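Local coordinates for protein mannose-6-phosphate isomerase (Helicobacter pylori, PDB 2QH5) that probably makes GDP-mannose from mannose 1-phosphate and GTP through the nucleotidyltransferase domain crystallised here, the N-terminal part of a type 2 mannose-6-phosphate isomerase, at residues F30-F44 / H62-I74. Numbering follows the deposited sequence.
Sequences FLKLFDHKSLFELSF and HYFLALEEIKNEI
In the conformer described, one of two deposited, Ser38 OG donates a short hydrogen bond to Glu69 OE2 (2.6 Å), reaching the carboxylate from above its plane, 38° out of it. In this conformer the hydroxyl also accepts from Glu41 N, which makes Ser38 both the N-cap of helix 39-48, in a capping box with Glu41, and a polar tie to helix 63-69. Glu69 gets there on an extended chain, which lays its carboxylate beside the backbone of Phe30; Glu69 OE1 lies 2.8 Å from Phe30 O. Packing is tight around this buried group. Phe30 CE1 and Phe40 CZ both reach Ala66 CB, each at 3.8 Å, while Leu65 CD2 lies obliquely against the Phe30 ring. The domain is a GT-A nucleotidyltransferase of Rossmann-like alpha/beta build, and the two helices, the axes of segments 39-44 and 63-69 inclined at 57°, lie over its parallel strands: Phe40, Phe44 and Ile70 all rest on Ile56 of strand 53-59. Ile70 CG2 meets Phe40 CE2 at 3.6 Å, and Ile70 CD1 makes a CH-pi contact over one face of Phe44, whose edge receives Glu73 CB. Farther out the fit slackens into charges. Glu73, bent at chi2 (-86°), has OE2 3.6 Å from Glu41 OE2, a like-charge approach probably eased by long salt bridges from Lys37 NZ to Glu73 OE2 (3.7 Å) and from solvent-exposed Lys32 to Glu41.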
loop_
_atom_site.group_PDB
_atom_site.type_symbol
_atom_site.label_atom_id
_atom_site.label_comp_id
_atom_site.label_asym_id
_atom_site.label_seq_id
_atom_site.Cartn_x
_atom_site.Cartn_y
_atom_site.Cartn_z
ATOM N N PHE A 30 16.299 -1.114 2.439
ATOM C CA PHE A 30 17.092 -2.158 1.795
ATOM C C PHE A 30 18.244 -2.674 2.651
ATOM O O PHE A 30 18.870 -3.679 2.313
ATOM C CB PHE A 30 17.604 -1.679 0.439
ATOM C CG PHE A 30 16.524 -1.537 -0.588
ATOM C CD1 PHE A 30 15.942 -2.666 -1.162
ATOM C CD2 PHE A 30 16.079 -0.280 -0.972
ATOM C CE1 PHE A 30 14.938 -2.545 -2.105
ATOM C CE2 PHE A 30 15.073 -0.148 -1.915
ATOM C CZ PHE A 30 14.502 -1.283 -2.486
ATOM N N LEU A 31 18.506 -1.992 3.763
ATOM C CA LEU A 31 19.618 -2.341 4.645
ATOM C C LEU A 31 19.344 -3.612 5.435
ATOM O O LEU A 31 18.338 -3.712 6.135
ATOM C CB LEU A 31 19.927 -1.179 5.587
ATOM C CG LEU A 31 20.520 0.053 4.899
ATOM C CD1 LEU A 31 20.314 1.305 5.744
ATOM C CD2 LEU A 31 22.001 -0.167 4.572
ATOM N N LYS A 32 20.260 -4.572 5.327
ATOM C CA LYS A 32 20.066 -5.918 5.879
ATOM C C LYS A 32 20.387 -6.009 7.380
ATOM O O LYS A 32 21.003 -6.979 7.842
ATOM C CB LYS A 32 20.898 -6.938 5.090
ATOM C CG LYS A 32 20.919 -6.705 3.585
ATOM C CD LYS A 32 21.378 -7.938 2.820
ATOM C CE LYS A 32 20.326 -9.039 2.861
ATOM N NZ LYS A 32 20.439 -9.994 1.728
ATOM N N LEU A 33 19.935 -5.010 8.135
ATOM C CA LEU A 33 20.316 -4.846 9.535
ATOM C C LEU A 33 19.575 -5.763 10.512
ATOM O O LEU A 33 20.157 -6.227 11.496
ATOM C CB LEU A 33 20.162 -3.377 9.949
ATOM C CG LEU A 33 21.404 -2.476 9.865
ATOM C CD1 LEU A 33 22.052 -2.464 8.481
ATOM C CD2 LEU A 33 21.078 -1.058 10.313
ATOM N N PHE A 34 18.300 -6.024 10.235
ATOM C CA PHE A 34 17.450 -6.806 11.136
ATOM C C PHE A 34 17.716 -8.307 11.038
ATOM O O PHE A 34 16.985 -9.040 10.358
ATOM C CB PHE A 34 15.972 -6.491 10.887
ATOM C CG PHE A 34 15.621 -5.053 11.120
ATOM C CD1 PHE A 34 15.449 -4.568 12.409
ATOM C CD2 PHE A 34 15.480 -4.180 10.053
ATOM C CE1 PHE A 34 15.132 -3.236 12.632
ATOM C CE2 PHE A 34 15.167 -2.847 10.268
ATOM C CZ PHE A 34 14.991 -2.375 11.559
ATOM N N ASP A 35 18.762 -8.739 11.745
ATOM C CA ASP A 35 19.265 -10.117 11.720
ATOM C C ASP A 35 19.478 -10.627 10.293
ATOM O O ASP A 35 18.736 -11.487 9.807
ATOM C CB ASP A 35 18.367 -11.064 12.530
ATOM C CG ASP A 35 19.065 -12.369 12.883
ATOM O OD1 ASP A 35 20.136 -12.322 13.530
ATOM O OD2 ASP A 35 18.541 -13.443 12.516
ATOM N N HIS A 36 20.487 -10.057 9.634
ATOM C CA HIS A 36 20.874 -10.382 8.248
ATOM C C HIS A 36 19.824 -10.018 7.186
ATOM O O HIS A 36 20.092 -10.120 5.986
ATOM C CB HIS A 36 21.301 -11.856 8.102
ATOM C CG HIS A 36 22.290 -12.312 9.132
ATOM N ND1 HIS A 36 23.591 -11.857 9.170
ATOM C CD2 HIS A 36 22.171 -13.194 10.154
ATOM C CE1 HIS A 36 24.228 -12.432 10.175
ATOM N NE2 HIS A 36 23.389 -13.249 10.787
ATOM N N LYS A 37 18.643 -9.586 7.629
ATOM C CA LYS A 37 17.524 -9.324 6.724
ATOM C C LYS A 37 17.089 -7.857 6.711
ATOM O O LYS A 37 17.282 -7.127 7.687
ATOM C CB LYS A 37 16.341 -10.244 7.046
ATOM C CG LYS A 37 16.645 -11.726 6.843
ATOM C CD LYS A 37 15.389 -12.540 6.576
ATOM C CE LYS A 37 15.737 -13.973 6.191
ATOM N NZ LYS A 37 14.540 -14.745 5.738
ATOM N N SER A 38 16.512 -7.443 5.584
ATOM C CA SER A 38 16.044 -6.069 5.402
ATOM C C SER A 38 14.535 -5.965 5.593
ATOM O O SER A 38 13.816 -6.968 5.509
ATOM C CB SER A 38 16.424 -5.555 4.011
ATOM O OG SER A 38 15.737 -6.271 2.998
ATOM N N LEU A 39 14.060 -4.746 5.855
ATOM C CA LEU A 39 12.622 -4.482 5.980
ATOM C C LEU A 39 11.877 -4.931 4.729
ATOM O O LEU A 39 10.835 -5.584 4.824
ATOM C CB LEU A 39 12.367 -2.997 6.210
ATOM C CG LEU A 39 12.606 -2.485 7.624
ATOM C CD1 LEU A 39 12.498 -0.959 7.668
ATOM C CD2 LEU A 39 11.622 -3.140 8.583
ATOM N N PHE A 40 12.443 -4.585 3.570
ATOM C CA PHE A 40 11.935 -4.982 2.265
ATOM C C PHE A 40 11.712 -6.494 2.128
ATOM O O PHE A 40 10.616 -6.920 1.762
ATOM C CB PHE A 40 12.857 -4.458 1.146
ATOM C CG PHE A 40 12.472 -4.931 -0.232
ATOM C CD1 PHE A 40 11.467 -4.291 -0.945
ATOM C CD2 PHE A 40 13.112 -6.024 -0.811
ATOM C CE1 PHE A 40 11.099 -4.740 -2.203
ATOM C CE2 PHE A 40 12.751 -6.473 -2.068
ATOM C CZ PHE A 40 11.744 -5.835 -2.763
ATOM N N GLU A 41 12.728 -7.305 2.420
ATOM C CA GLU A 41 12.567 -8.760 2.304
ATOM C C GLU A 41 11.691 -9.364 3.404
ATOM O O GLU A 41 11.056 -10.399 3.200
ATOM C CB GLU A 41 13.915 -9.478 2.219
ATOM C CG GLU A 41 14.758 -9.424 3.466
ATOM C CD GLU A 41 16.064 -10.168 3.297
ATOM O OE1 GLU A 41 17.099 -9.495 3.099
ATOM O OE2 GLU A 41 16.048 -11.421 3.340
ATOM N N LEU A 42 11.651 -8.708 4.561
ATOM C CA LEU A 42 10.728 -9.088 5.626
ATOM C C LEU A 42 9.284 -8.846 5.191
ATOM O O LEU A 42 8.433 -9.737 5.325
ATOM C CB LEU A 42 11.044 -8.311 6.906
ATOM C CG LEU A 42 11.745 -8.986 8.096
ATOM C CD1 LEU A 42 12.229 -10.430 7.841
ATOM C CD2 LEU A 42 12.875 -8.086 8.573
ATOM N N SER A 43 9.029 -7.645 4.658
ATOM C CA SER A 43 7.722 -7.271 4.116
ATOM C C SER A 43 7.321 -8.151 2.930
ATOM O O SER A 43 6.148 -8.480 2.767
ATOM C CB SER A 43 7.709 -5.804 3.696
ATOM O OG SER A 43 7.856 -4.933 4.806
ATOM N N PHE A 44 8.294 -8.531 2.108
ATOM C CA PHE A 44 8.028 -9.416 0.983
ATOM C C PHE A 44 7.574 -10.786 1.469
ATOM O O PHE A 44 6.522 -11.279 1.055
ATOM C CB PHE A 44 9.251 -9.563 0.055
ATOM C CG PHE A 44 9.010 -10.514 -1.083
ATOM C CD1 PHE A 44 9.487 -11.815 -1.036
ATOM C CD2 PHE A 44 8.248 -10.128 -2.168
ATOM C CE1 PHE A 44 9.210 -12.711 -2.073
ATOM C CE2 PHE A 44 7.974 -11.021 -3.210
ATOM C CZ PHE A 44 8.458 -12.308 -3.160
ATOM N N HIS A 62 16.793 1.126 -8.050
ATOM C CA HIS A 62 16.956 0.079 -7.039
ATOM C C HIS A 62 16.458 -1.287 -7.474
ATOM O O HIS A 62 16.468 -2.220 -6.676
ATOM C CB HIS A 62 16.308 0.481 -5.706
ATOM C CG HIS A 62 16.493 1.923 -5.360
ATOM N ND1 HIS A 62 15.434 2.787 -5.181
ATOM C CD2 HIS A 62 17.614 2.663 -5.186
ATOM C CE1 HIS A 62 15.894 3.994 -4.904
ATOM N NE2 HIS A 62 17.214 3.946 -4.900
ATOM N N TYR A 63 16.033 -1.411 -8.733
ATOM C CA TYR A 63 15.488 -2.678 -9.228
ATOM C C TYR A 63 16.382 -3.856 -8.847
ATOM O O TYR A 63 15.938 -4.788 -8.172
ATOM C CB TYR A 63 15.253 -2.648 -10.749
ATOM C CG TYR A 63 14.925 -4.018 -11.315
ATOM C CD1 TYR A 63 15.847 -4.725 -12.081
ATOM C CD2 TYR A 63 13.702 -4.623 -11.050
ATOM C CE1 TYR A 63 15.547 -5.997 -12.577
ATOM C CE2 TYR A 63 13.398 -5.881 -11.541
ATOM C CZ TYR A 63 14.316 -6.562 -12.303
ATOM O OH TYR A 63 13.995 -7.809 -12.784
ATOM N N PHE A 64 17.647 -3.791 -9.256
ATOM C CA PHE A 64 18.581 -4.902 -9.067
ATOM C C PHE A 64 18.966 -5.131 -7.609
ATOM O O PHE A 64 19.271 -6.260 -7.214
ATOM C CB PHE A 64 19.813 -4.722 -9.955
ATOM C CG PHE A 64 19.494 -4.748 -11.424
ATOM C CD1 PHE A 64 19.448 -5.961 -12.123
ATOM C CD2 PHE A 64 19.211 -3.563 -12.102
ATOM C CE1 PHE A 64 19.134 -5.985 -13.477
ATOM C CE2 PHE A 64 18.896 -3.562 -13.458
ATOM C CZ PHE A 64 18.854 -4.786 -14.152
ATOM N N LEU A 65 18.937 -4.060 -6.818
ATOM C CA LEU A 65 19.059 -4.163 -5.367
ATOM C C LEU A 65 17.886 -4.968 -4.769
ATOM O O LEU A 65 18.094 -5.909 -3.992
ATOM C CB LEU A 65 19.150 -2.759 -4.749
ATOM C CG LEU A 65 19.348 -2.607 -3.239
ATOM C CD1 LEU A 65 20.494 -3.473 -2.754
ATOM C CD2 LEU A 65 19.597 -1.149 -2.894
ATOM N N ALA A 66 16.664 -4.600 -5.153
ATOM C CA ALA A 66 15.456 -5.280 -4.712
ATOM C C ALA A 66 15.447 -6.755 -5.130
ATOM O O ALA A 66 15.198 -7.642 -4.309
ATOM C CB ALA A 66 14.238 -4.568 -5.265
ATOM N N LEU A 67 15.739 -6.998 -6.405
ATOM C CA LEU A 67 15.715 -8.336 -6.984
ATOM C C LEU A 67 16.747 -9.238 -6.314
ATOM O O LEU A 67 16.534 -10.446 -6.180
ATOM C CB LEU A 67 15.992 -8.250 -8.484
ATOM C CG LEU A 67 15.238 -9.105 -9.506
ATOM C CD1 LEU A 67 16.106 -9.228 -10.747
ATOM C CD2 LEU A 67 14.839 -10.492 -9.005
ATOM N N GLU A 68 17.855 -8.641 -5.883
ATOM C CA GLU A 68 18.916 -9.371 -5.192
ATOM C C GLU A 68 18.470 -9.864 -3.820
ATOM O O GLU A 68 18.803 -10.982 -3.417
ATOM C CB GLU A 68 20.157 -8.488 -5.045
ATOM C CG GLU A 68 21.442 -9.239 -4.729
ATOM C CD GLU A 68 22.670 -8.354 -4.849
ATOM O OE1 GLU A 68 23.459 -8.566 -5.796
ATOM O OE2 GLU A 68 22.837 -7.437 -4.013
ATOM N N GLU A 69 17.709 -9.032 -3.113
ATOM C CA GLU A 69 17.325 -9.315 -1.730
ATOM C C GLU A 69 16.200 -10.331 -1.577
ATOM O O GLU A 69 15.984 -10.864 -0.490
ATOM C CB GLU A 69 16.990 -8.023 -0.996
ATOM C CG GLU A 69 18.229 -7.293 -0.549
ATOM C CD GLU A 69 17.935 -5.944 0.056
ATOM O OE1 GLU A 69 18.784 -5.045 -0.086
ATOM O OE2 GLU A 69 16.860 -5.776 0.667
ATOM N N ILE A 70 15.489 -10.594 -2.667
ATOM C CA ILE A 70 14.422 -11.589 -2.665
ATOM C C ILE A 70 14.706 -12.744 -3.629
ATOM O O ILE A 70 13.783 -13.394 -4.123
ATOM C CB ILE A 70 13.027 -10.965 -2.968
ATOM C CG1 ILE A 70 13.026 -10.238 -4.315
ATOM C CG2 ILE A 70 12.606 -10.031 -1.845
ATOM C CD1 ILE A 70 11.676 -10.216 -4.994
ATOM N N LYS A 71 15.986 -13.001 -3.883
ATOM C CA LYS A 71 16.385 -14.113 -4.742
ATOM C C LYS A 71 16.144 -15.451 -4.042
ATOM O O LYS A 71 15.742 -16.427 -4.679
ATOM C CB LYS A 71 17.851 -13.971 -5.168
ATOM C CG LYS A 71 18.292 -14.882 -6.324
ATOM C CD LYS A 71 17.773 -14.408 -7.683
ATOM C CE LYS A 71 16.534 -15.181 -8.132
ATOM N NZ LYS A 71 15.947 -14.624 -9.383
ATOM N N ASN A 72 16.382 -15.478 -2.732
ATOM C CA ASN A 72 16.098 -16.647 -1.896
ATOM C C ASN A 72 14.602 -16.947 -1.789
ATOM O O ASN A 72 14.197 -18.111 -1.717
ATOM C CB ASN A 72 16.666 -16.450 -0.483
ATOM C CG ASN A 72 18.137 -16.829 -0.373
ATOM O OD1 ASN A 72 18.778 -17.206 -1.356
ATOM N ND2 ASN A 72 18.676 -16.730 0.837
ATOM N N GLU A 73 13.796 -15.887 -1.792
ATOM C CA GLU A 73 12.376 -15.967 -1.449
ATOM C C GLU A 73 11.459 -16.435 -2.591
ATOM O O GLU A 73 10.373 -16.959 -2.334
ATOM C CB GLU A 73 11.897 -14.619 -0.899
ATOM C CG GLU A 73 12.898 -13.892 0.007
ATOM C CD GLU A 73 12.833 -14.326 1.464
ATOM O OE1 GLU A 73 11.856 -14.999 1.856
ATOM O OE2 GLU A 73 13.764 -13.981 2.226
ATOM N N ILE A 74 11.886 -16.242 -3.840
ATOM C CA ILE A 74 11.095 -16.675 -5.000
ATOM C C ILE A 74 11.175 -18.193 -5.195
ATOM O O ILE A 74 11.988 -18.697 -5.980
ATOM C CB ILE A 74 11.511 -15.953 -6.311
ATOM C CG1 ILE A 74 11.581 -14.439 -6.104
ATOM C CG2 ILE A 74 10.531 -16.278 -7.447
ATOM C CD1 ILE A 74 12.371 -13.703 -7.175
#